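Local coordinates for protein minor fimbrium anchoring subunit Mfa2 (Porphyromonas gingivalis, PDB 5NFI) that fixes the minor (Mfa1) fimbriae in the bacterial outer membrane and regulates their length, without being part of the fimbrial filament itself, at residues P19-Y31 with A42-W56. Numbering follows the deposited sequence.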
ATOM      1  N   PRO A  19     -10.727 -17.616  -2.020  1.00 85.89           N
ATOM      2  CA  PRO A  19     -10.841 -16.250  -1.500  1.00 82.29           C
ATOM      3  C   PRO A  19     -10.760 -16.215   0.015  1.00 80.26           C
ATOM      4  O   PRO A  19     -11.203 -17.158   0.671  1.00 82.07           O
ATOM      5  CB  PRO A  19     -12.221 -15.800  -1.980  1.00 83.12           C
ATOM      6  CG  PRO A  19     -12.980 -17.050  -2.140  1.00 86.26           C
ATOM      7  CD  PRO A  19     -11.989 -18.077  -2.613  1.00 87.73           C
ATOM      8  N   SER A  20     -10.193 -15.140   0.554  1.00 76.32           N
ATOM      9  CA  SER A  20     -10.055 -14.967   1.991  1.00 74.26           C
ATOM     10  C   SER A  20     -10.934 -13.807   2.429  1.00 72.23           C
ATOM     11  O   SER A  20     -11.404 -13.036   1.596  1.00 71.63           O
ATOM     12  CB  SER A  20      -8.598 -14.707   2.364  1.00 72.81           C
ATOM     13  OG  SER A  20      -7.732 -15.418   1.500  1.00 73.57           O
ATOM     14  N   TYR A  21     -11.140 -13.674   3.735  1.00 70.77           N
ATOM     15  CA  TYR A  21     -12.011 -12.634   4.274  1.00 68.29           C
ATOM     16  C   TYR A  21     -11.388 -11.996   5.506  1.00 66.61           C
ATOM     17  O   TYR A  21     -11.929 -12.108   6.612  1.00 67.83           O
ATOM     18  CB  TYR A  21     -13.383 -13.217   4.617  1.00 69.24           C
ATOM     19  CG  TYR A  21     -14.077 -13.800   3.423  1.00 69.93           C
ATOM     20  CD1 TYR A  21     -14.722 -12.978   2.510  1.00 69.40           C
ATOM     21  CD2 TYR A  21     -14.076 -15.168   3.194  1.00 71.71           C
ATOM     22  CE1 TYR A  21     -15.362 -13.507   1.404  1.00 70.98           C
ATOM     23  CE2 TYR A  21     -14.713 -15.710   2.090  1.00 73.49           C
ATOM     24  CZ  TYR A  21     -15.354 -14.875   1.195  1.00 73.18           C
ATOM     25  OH  TYR A  21     -15.997 -15.398   0.092  1.00 74.75           O
ATOM     26  N   PRO A  22     -10.269 -11.286   5.308  1.00 63.79           N
ATOM     27  CA  PRO A  22      -9.344 -10.887   6.373  1.00 61.65           C
ATOM     28  C   PRO A  22     -10.014 -10.177   7.529  1.00 60.66           C
ATOM     29  O   PRO A  22     -10.733  -9.200   7.316  1.00 60.13           O
ATOM     30  CB  PRO A  22      -8.379  -9.940   5.659  1.00 59.44           C
ATOM     31  CG  PRO A  22      -8.516 -10.237   4.225  1.00 59.85           C
ATOM     32  CD  PRO A  22      -9.942 -10.627   4.032  1.00 61.96           C
ATOM     33  N   ALA A  23      -9.778 -10.665   8.742  1.00 61.46           N
ATOM     34  CA  ALA A  23     -10.245  -9.981   9.941  1.00 62.50           C
ATOM     35  C   ALA A  23      -9.621  -8.594  10.075  1.00 60.87           C
ATOM     36  O   ALA A  23     -10.167  -7.730  10.755  1.00 61.02           O
ATOM     37  CB  ALA A  23      -9.936 -10.808  11.163  1.00 64.93           C
ATOM     38  N   GLU A  24      -8.474  -8.401   9.419  1.00 58.79           N
ATOM     39  CA  GLU A  24      -7.698  -7.169   9.491  1.00 56.34           C
ATOM     40  C   GLU A  24      -8.497  -5.964   9.056  1.00 53.71           C
ATOM     41  O   GLU A  24      -8.188  -4.842   9.454  1.00 52.01           O
ATOM     42  CB  GLU A  24      -6.439  -7.271   8.618  1.00 56.77           C
ATOM     43  CG  GLU A  24      -5.277  -8.040   9.227  1.00 58.38           C
ATOM     44  CD  GLU A  24      -5.533  -9.534   9.312  1.00 61.52           C
ATOM     45  OE1 GLU A  24      -6.610  -9.993   8.877  1.00 61.97           O
ATOM     46  OE2 GLU A  24      -4.636 -10.255   9.802  1.00 63.48           O
ATOM     47  N   VAL A  25      -9.514  -6.189   8.222  1.00 53.93           N
ATOM     48  CA  VAL A  25     -10.347  -5.088   7.745  1.00 52.79           C
ATOM     49  C   VAL A  25     -11.427  -4.770   8.749  1.00 54.14           C
ATOM     50  O   VAL A  25     -12.350  -5.548   8.905  1.00 56.49           O
ATOM     51  CB  VAL A  25     -10.975  -5.411   6.397  1.00 52.93           C
ATOM     52  CG1 VAL A  25     -11.847  -4.256   5.938  1.00 48.75           C
ATOM     53  CG2 VAL A  25      -9.868  -5.708   5.378  1.00 51.88           C
ATOM     54  N   ALA A  26     -11.307  -3.630   9.433  1.00 53.25           N
ATOM     55  CA  ALA A  26     -12.228  -3.281  10.532  1.00 54.49           C
ATOM     56  C   ALA A  26     -13.219  -2.183  10.186  1.00 54.17           C
ATOM     57  O   ALA A  26     -14.201  -1.987  10.899  1.00 55.84           O
ATOM     58  CB  ALA A  26     -11.456  -2.870  11.771  1.00 50.78           C
ATOM     59  N   ARG A  27     -12.972  -1.461   9.103  1.00 51.99           N
ATOM     60  CA  ARG A  27     -13.886  -0.412   8.708  1.00 51.52           C
ATOM     61  C   ARG A  27     -13.765  -0.163   7.218  1.00 50.58           C
ATOM     62  O   ARG A  27     -12.810  -0.597   6.596  1.00 49.91           O
ATOM     63  CB  ARG A  27     -13.614   0.858   9.506  1.00 51.49           C
ATOM     64  CG  ARG A  27     -12.292   1.522   9.209  1.00 49.51           C
ATOM     65  CD  ARG A  27     -12.043   2.699  10.142  1.00 49.55           C
ATOM     66  NE  ARG A  27     -13.115   3.692  10.135  1.00 50.28           N
ATOM     67  CZ  ARG A  27     -13.346   4.562   9.152  1.00 50.33           C
ATOM     68  NH1 ARG A  27     -12.608   4.571   8.050  1.00 47.08           N
ATOM     69  NH2 ARG A  27     -14.346   5.417   9.264  1.00 51.90           N
ATOM     70  N   LEU A  28     -14.751   0.513   6.638  1.00 51.15           N
ATOM     71  CA  LEU A  28     -14.838   0.660   5.188  1.00 50.99           C
ATOM     72  C   LEU A  28     -15.274   2.065   4.787  1.00 50.63           C
ATOM     73  O   LEU A  28     -16.085   2.694   5.461  1.00 51.38           O
ATOM     74  CB  LEU A  28     -15.821  -0.365   4.588  1.00 52.93           C
ATOM     75  CG  LEU A  28     -15.355  -1.825   4.504  1.00 54.20           C
ATOM     76  CD1 LEU A  28     -16.515  -2.721   4.170  1.00 55.58           C
ATOM     77  CD2 LEU A  28     -14.204  -2.016   3.489  1.00 53.25           C
ATOM     78  N   ASN A  29     -14.706   2.547   3.691  1.00 49.69           N
ATOM     79  CA  ASN A  29     -15.159   3.743   3.019  1.00 50.04           C
ATOM     80  C   ASN A  29     -15.449   3.317   1.579  1.00 50.41           C
ATOM     81  O   ASN A  29     -14.534   3.011   0.818  1.00 50.29           O
ATOM     82  CB  ASN A  29     -14.109   4.863   3.068  1.00 50.12           C
ATOM     83  CG  ASN A  29     -13.852   5.394   4.481  1.00 51.48           C
ATOM     84  OD1 ASN A  29     -13.243   4.727   5.319  1.00 52.35           O
ATOM     85  ND2 ASN A  29     -14.257   6.626   4.722  1.00 52.10           N
ATOM     86  N   VAL A  30     -16.720   3.272   1.210  1.00 51.12           N
ATOM     87  CA  VAL A  30     -17.113   2.764  -0.094  1.00 51.25           C
ATOM     88  C   VAL A  30     -17.785   3.859  -0.912  1.00 52.88           C
ATOM     89  O   VAL A  30     -18.769   4.469  -0.470  1.00 54.87           O
ATOM     90  CB  VAL A  30     -18.045   1.554   0.049  1.00 50.87           C
ATOM     91  CG1 VAL A  30     -18.272   0.909  -1.291  1.00 50.98           C
ATOM     92  CG2 VAL A  30     -17.428   0.561   0.997  1.00 50.25           C
ATOM     93  N   TYR A  31     -17.236   4.114  -2.096  1.00 52.25           N
ATOM     94  CA  TYR A  31     -17.694   5.198  -2.958  1.00 52.86           C
ATOM     95  C   TYR A  31     -18.256   4.650  -4.258  1.00 54.58           C
ATOM     96  O   TYR A  31     -17.809   3.606  -4.749  1.00 55.21           O
ATOM     97  CB  TYR A  31     -16.547   6.180  -3.256  1.00 51.37           C
ATOM     98  CG  TYR A  31     -15.904   6.707  -2.005  1.00 49.77           C
ATOM     99  CD1 TYR A  31     -16.489   7.739  -1.295  1.00 49.59           C
ATOM    100  CD2 TYR A  31     -14.726   6.151  -1.514  1.00 48.61           C
ATOM    101  CE1 TYR A  31     -15.925   8.212  -0.142  1.00 49.25           C
ATOM    102  CE2 TYR A  31     -14.155   6.616  -0.349  1.00 47.89           C
ATOM    103  CZ  TYR A  31     -14.766   7.652   0.330  1.00 48.52           C
ATOM    104  OH  TYR A  31     -14.224   8.134   1.494  1.00 48.57           O
ATOM    105  N   ALA A  42     -21.325   8.140  -1.136  1.00 56.99           N
ATOM    106  CA  ALA A  42     -20.185   8.036  -0.218  1.00 55.94           C
ATOM    107  C   ALA A  42     -20.592   7.426   1.113  1.00 56.35           C
ATOM    108  O   ALA A  42     -21.372   8.014   1.856  1.00 57.35           O
ATOM    109  CB  ALA A  42     -19.551   9.406   0.007  1.00 55.98           C
ATOM    110  N   ASN A  43     -20.049   6.257   1.429  1.00 55.50           N
ATOM    111  CA  ASN A  43     -20.516   5.522   2.599  1.00 56.06           C
ATOM    112  C   ASN A  43     -19.405   5.061   3.531  1.00 56.32           C
ATOM    113  O   ASN A  43     -18.313   4.692   3.088  1.00 55.07           O
ATOM    114  CB  ASN A  43     -21.334   4.313   2.154  1.00 55.51           C
ATOM    115  CG  ASN A  43     -22.422   4.683   1.175  1.00 56.07           C
ATOM    116  OD1 ASN A  43     -23.457   5.233   1.562  1.00 57.81           O
ATOM    117  ND2 ASN A  43     -22.197   4.396  -0.102  1.00 54.92           N
ATOM    118  N   VAL A  44     -19.701   5.062   4.825  1.00 57.77           N
ATOM    119  CA  VAL A  44     -18.736   4.666   5.835  1.00 58.14           C
ATOM    120  C   VAL A  44     -19.316   3.561   6.713  1.00 60.45           C
ATOM    121  O   VAL A  44     -20.441   3.674   7.205  1.00 62.92           O
ATOM    122  CB  VAL A  44     -18.327   5.870   6.701  1.00 51.40           C
ATOM    123  CG1 VAL A  44     -17.364   5.441   7.778  1.00 50.99           C
ATOM    124  CG2 VAL A  44     -17.717   6.984   5.831  1.00 50.60           C
ATOM    125  N   PHE A  45     -18.568   2.477   6.901  1.00 59.73           N
ATOM    126  CA  PHE A  45     -19.060   1.384   7.745  1.00 59.90           C
ATOM    127  C   PHE A  45     -18.047   1.014   8.820  1.00 60.02           C
ATOM    128  O   PHE A  45     -16.933   0.584   8.520  1.00 59.54           O
ATOM    129  CB  PHE A  45     -19.411   0.149   6.903  1.00 58.15           C
ATOM    130  CG  PHE A  45     -20.280   0.452   5.718  1.00 56.40           C
ATOM    131  CD1 PHE A  45     -21.606   0.797   5.886  1.00 57.02           C
ATOM    132  CD2 PHE A  45     -19.769   0.393   4.434  1.00 54.49           C
ATOM    133  CE1 PHE A  45     -22.407   1.084   4.794  1.00 56.71           C
ATOM    134  CE2 PHE A  45     -20.560   0.679   3.339  1.00 54.37           C
ATOM    135  CZ  PHE A  45     -21.882   1.029   3.520  1.00 55.52           C
ATOM    136  N   GLU A  46     -18.432   1.199  10.074  1.00 61.49           N
ATOM    137  CA  GLU A  46     -17.606   0.778  11.187  1.00 62.61           C
ATOM    138  C   GLU A  46     -17.937  -0.677  11.535  1.00 65.03           C
ATOM    139  O   GLU A  46     -18.859  -1.252  10.979  1.00 66.59           O
ATOM    140  CB  GLU A  46     -17.815   1.707  12.387  1.00 63.82           C
ATOM    141  CG  GLU A  46     -17.823   3.182  12.031  1.00 63.98           C
ATOM    142  CD  GLU A  46     -16.445   3.723  11.675  1.00 63.79           C
ATOM    143  OE1 GLU A  46     -15.430   3.079  12.049  1.00 64.06           O
ATOM    144  OE2 GLU A  46     -16.376   4.798  11.026  1.00 63.05           O
ATOM    145  N   ASP A  47     -17.153  -1.266  12.431  1.00 65.82           N
ATOM    146  CA  ASP A  47     -17.369  -2.619  12.937  1.00 67.09           C
ATOM    147  C   ASP A  47     -17.444  -3.685  11.844  1.00 66.41           C
ATOM    148  O   ASP A  47     -18.167  -4.673  11.969  1.00 68.59           O
ATOM    149  CB  ASP A  47     -18.626  -2.633  13.795  1.00 69.62           C
ATOM    150  CG  ASP A  47     -18.591  -1.565  14.875  1.00 70.45           C
ATOM    151  OD1 ASP A  47     -17.479  -1.281  15.380  1.00 69.62           O
ATOM    152  OD2 ASP A  47     -19.665  -1.009  15.219  1.00 72.13           O
ATOM    153  N   VAL A  48     -16.678  -3.487  10.782  1.00 63.45           N
ATOM    154  CA  VAL A  48     -16.654  -4.440   9.689  1.00 63.26           C
ATOM    155  C   VAL A  48     -16.036  -5.770  10.106  1.00 64.12           C
ATOM    156  O   VAL A  48     -14.965  -5.824  10.704  1.00 64.15           O
ATOM    157  CB  VAL A  48     -15.883  -3.876   8.476  1.00 61.87           C
ATOM    158  CG1 VAL A  48     -15.651  -4.956   7.430  1.00 61.96           C
ATOM    159  CG2 VAL A  48     -16.636  -2.705   7.879  1.00 61.65           C
ATOM    160  N   GLN A  49     -16.750  -6.840   9.801  1.00 65.11           N
ATOM    161  CA  GLN A  49     -16.213  -8.185   9.840  1.00 65.88           C
ATOM    162  C   GLN A  49     -16.504  -8.822   8.502  1.00 66.10           C
ATOM    163  O   GLN A  49     -17.602  -9.294   8.278  1.00 68.18           O
ATOM    164  CB  GLN A  49     -16.841  -9.011  10.950  1.00 68.70           C
ATOM    165  CG  GLN A  49     -16.190  -8.905  12.300  1.00 69.72           C
ATOM    166  CD  GLN A  49     -16.613 -10.067  13.181  1.00 73.40           C
ATOM    167  OE1 GLN A  49     -17.678 -10.648  12.976  1.00 75.28           O
ATOM    168  NE2 GLN A  49     -15.775 -10.426  14.147  1.00 74.43           N
ATOM    169  N   LEU A  50     -15.536  -8.805   7.600  1.00 65.00           N
ATOM    170  CA  LEU A  50     -15.710  -9.424   6.296  1.00 65.50           C
ATOM    171  C   LEU A  50     -16.138 -10.866   6.447  1.00 69.04           C
ATOM    172  O   LEU A  50     -15.689 -11.559   7.360  1.00 70.16           O
ATOM    173  CB  LEU A  50     -14.420  -9.361   5.493  1.00 62.79           C
ATOM    174  CG  LEU A  50     -13.894  -7.956   5.300  1.00 60.52           C
ATOM    175  CD1 LEU A  50     -12.661  -7.990   4.418  1.00 59.24           C
ATOM    176  CD2 LEU A  50     -14.993  -7.091   4.704  1.00 60.27           C
ATOM    177  N   SER A  51     -17.002 -11.320   5.550  1.00 71.39           N
ATOM    178  CA  SER A  51     -17.466 -12.692   5.594  1.00 75.15           C
ATOM    179  C   SER A  51     -17.949 -13.148   4.225  1.00 76.45           C
ATOM    180  O   SER A  51     -18.279 -12.328   3.372  1.00 76.03           O
ATOM    181  CB  SER A  51     -18.567 -12.834   6.629  1.00 77.71           C
ATOM    182  OG  SER A  51     -19.262 -14.037   6.430  1.00 81.25           O
ATOM    183  N   ALA A  52     -17.977 -14.463   4.025  1.00 78.29           N
ATOM    184  CA  ALA A  52     -18.296 -15.053   2.730  1.00 79.42           C
ATOM    185  C   ALA A  52     -19.696 -14.691   2.285  1.00 81.25           C
ATOM    186  O   ALA A  52     -19.966 -14.561   1.087  1.00 81.00           O
ATOM    187  CB  ALA A  52     -18.138 -16.567   2.783  1.00 81.55           C
ATOM    188  N   ALA A  53     -20.582 -14.510   3.256  1.00 82.91           N
ATOM    189  CA  ALA A  53     -21.980 -14.249   2.964  1.00 84.84           C
ATOM    190  C   ALA A  53     -22.461 -12.919   3.541  1.00 84.15           C
ATOM    191  O   ALA A  53     -23.662 -12.718   3.728  1.00 85.63           O
ATOM    192  CB  ALA A  53     -22.824 -15.376   3.486  1.00 88.28           C
ATOM    193  N   LYS A  54     -21.536 -12.011   3.830  1.00 82.01           N
ATOM    194  CA  LYS A  54     -21.943 -10.704   4.322  1.00 81.39           C
ATOM    195  C   LYS A  54     -21.936  -9.674   3.198  1.00 79.49           C
ATOM    196  O   LYS A  54     -21.041  -9.670   2.346  1.00 78.75           O
ATOM    197  CB  LYS A  54     -21.050 -10.230   5.472  1.00 81.09           C
ATOM    198  CG  LYS A  54     -21.566  -8.945   6.105  1.00 81.98           C
ATOM    199  CD  LYS A  54     -21.123  -8.766   7.552  1.00 83.60           C
ATOM    200  CE  LYS A  54     -21.853  -7.574   8.212  1.00 84.35           C
ATOM    201  NZ  LYS A  54     -23.065  -7.116   7.455  1.00 84.91           N
ATOM    202  N   GLU A  55     -22.947  -8.807   3.198  1.00 77.87           N
ATOM    203  CA  GLU A  55     -23.062  -7.766   2.187  1.00 74.54           C
ATOM    204  C   GLU A  55     -23.276  -6.394   2.805  1.00 71.88           C
ATOM    205  O   GLU A  55     -23.742  -6.270   3.936  1.00 72.87           O
ATOM    206  CB  GLU A  55     -24.207  -8.084   1.232  1.00 76.10           C
ATOM    207  CG  GLU A  55     -24.049  -9.380   0.502  1.00 77.33           C
ATOM    208  CD  GLU A  55     -25.135  -9.585  -0.517  1.00 79.24           C
ATOM    209  OE1 GLU A  55     -26.175 -10.192  -0.169  1.00 81.71           O
ATOM    210  OE2 GLU A  55     -24.948  -9.142  -1.669  1.00 78.48           O
ATOM    211  N   TRP A  56     -22.926  -5.363   2.047  1.00 68.65           N
ATOM    212  CA  TRP A  56     -23.123  -3.981   2.474  1.00 66.18           C
ATOM    213  C   TRP A  56     -23.849  -3.226   1.372  1.00 65.35           C
ATOM    214  O   TRP A  56     -23.417  -3.255   0.221  1.00 64.66           O
ATOM    215  CB  TRP A  56     -21.779  -3.304   2.796  1.00 63.45           C
ATOM    216  CG  TRP A  56     -21.223  -3.673   4.142  1.00 62.85           C
ATOM    217  CD1 TRP A  56     -21.450  -3.034   5.325  1.00 62.94           C
ATOM    218  CD2 TRP A  56     -20.356  -4.771   4.443  1.00 62.64           C
ATOM    219  NE1 TRP A  56     -20.779  -3.665   6.346  1.00 62.90           N
ATOM    220  CE2 TRP A  56     -20.101  -4.733   5.832  1.00 62.75           C
ATOM    221  CE3 TRP A  56     -19.770  -5.782   3.675  1.00 62.55           C
ATOM    222  CZ2 TRP A  56     -19.295  -5.667   6.466  1.00 63.20           C
ATOM    223  CZ3 TRP A  56     -18.965  -6.706   4.305  1.00 62.83           C
ATOM    224  CH2 TRP A  56     -18.734  -6.644   5.687  1.00 63.34           C
TER
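R27 and E46 run side by side and meet in a side-on, two-nitrogen salt bridge. Followed outward, R27 CB lies 3.5 Å from F45 O, and CG takes the position between the backbone N and the carbonyl carbon (chi1 67°). CD passes near E46 OE1; a bend at chi3 then brings the head round, so that NE donates to OE1 at 3.1 Å and NH2 to OE2 at 2.8 Å. Both oxygens are met on their syn side, yet the guanidinium and carboxylate planes stand 44° apart, a twisted rather than coplanar pairing. NH2 also rests against V44 CG1, while NH1 makes a weak hydrogen bond to N29 OD1.

Beside this pair, strands 28-31 and 42-45 form an antiparallel beta hairpin within the transthyretin-like fimbrillin fold. Paired N-H and C=O groups join L28 to F45 and V30 to N43, while N29 and V44 form a non-hydrogen-bonded pair. On the face carrying L28, V30 and F45, V30 CG2 reaches the edge of the F45 ring at 3.9 Å, and I58 of strand 56-60 touches both residues. L28 CD1 sits over the W56 ring and packs on V48 CG2 at 3.7 Å.

Beyond the strands the two segments stay together as loops. V48 N donates to A26 O, approaching from above the carbonyl plane. L50 CD1 packs against V25 CB at 3.7 Å and also meets P22 CD; F9 and L139 touch L50 as well, tying the loop to strands 3-10 and 133-151. The Y21 ring lies across the backbone at S51 and A52, with A52 CA 3.7 Å from the ring centroid and 26° off its normal, a CH-pi contact over the face.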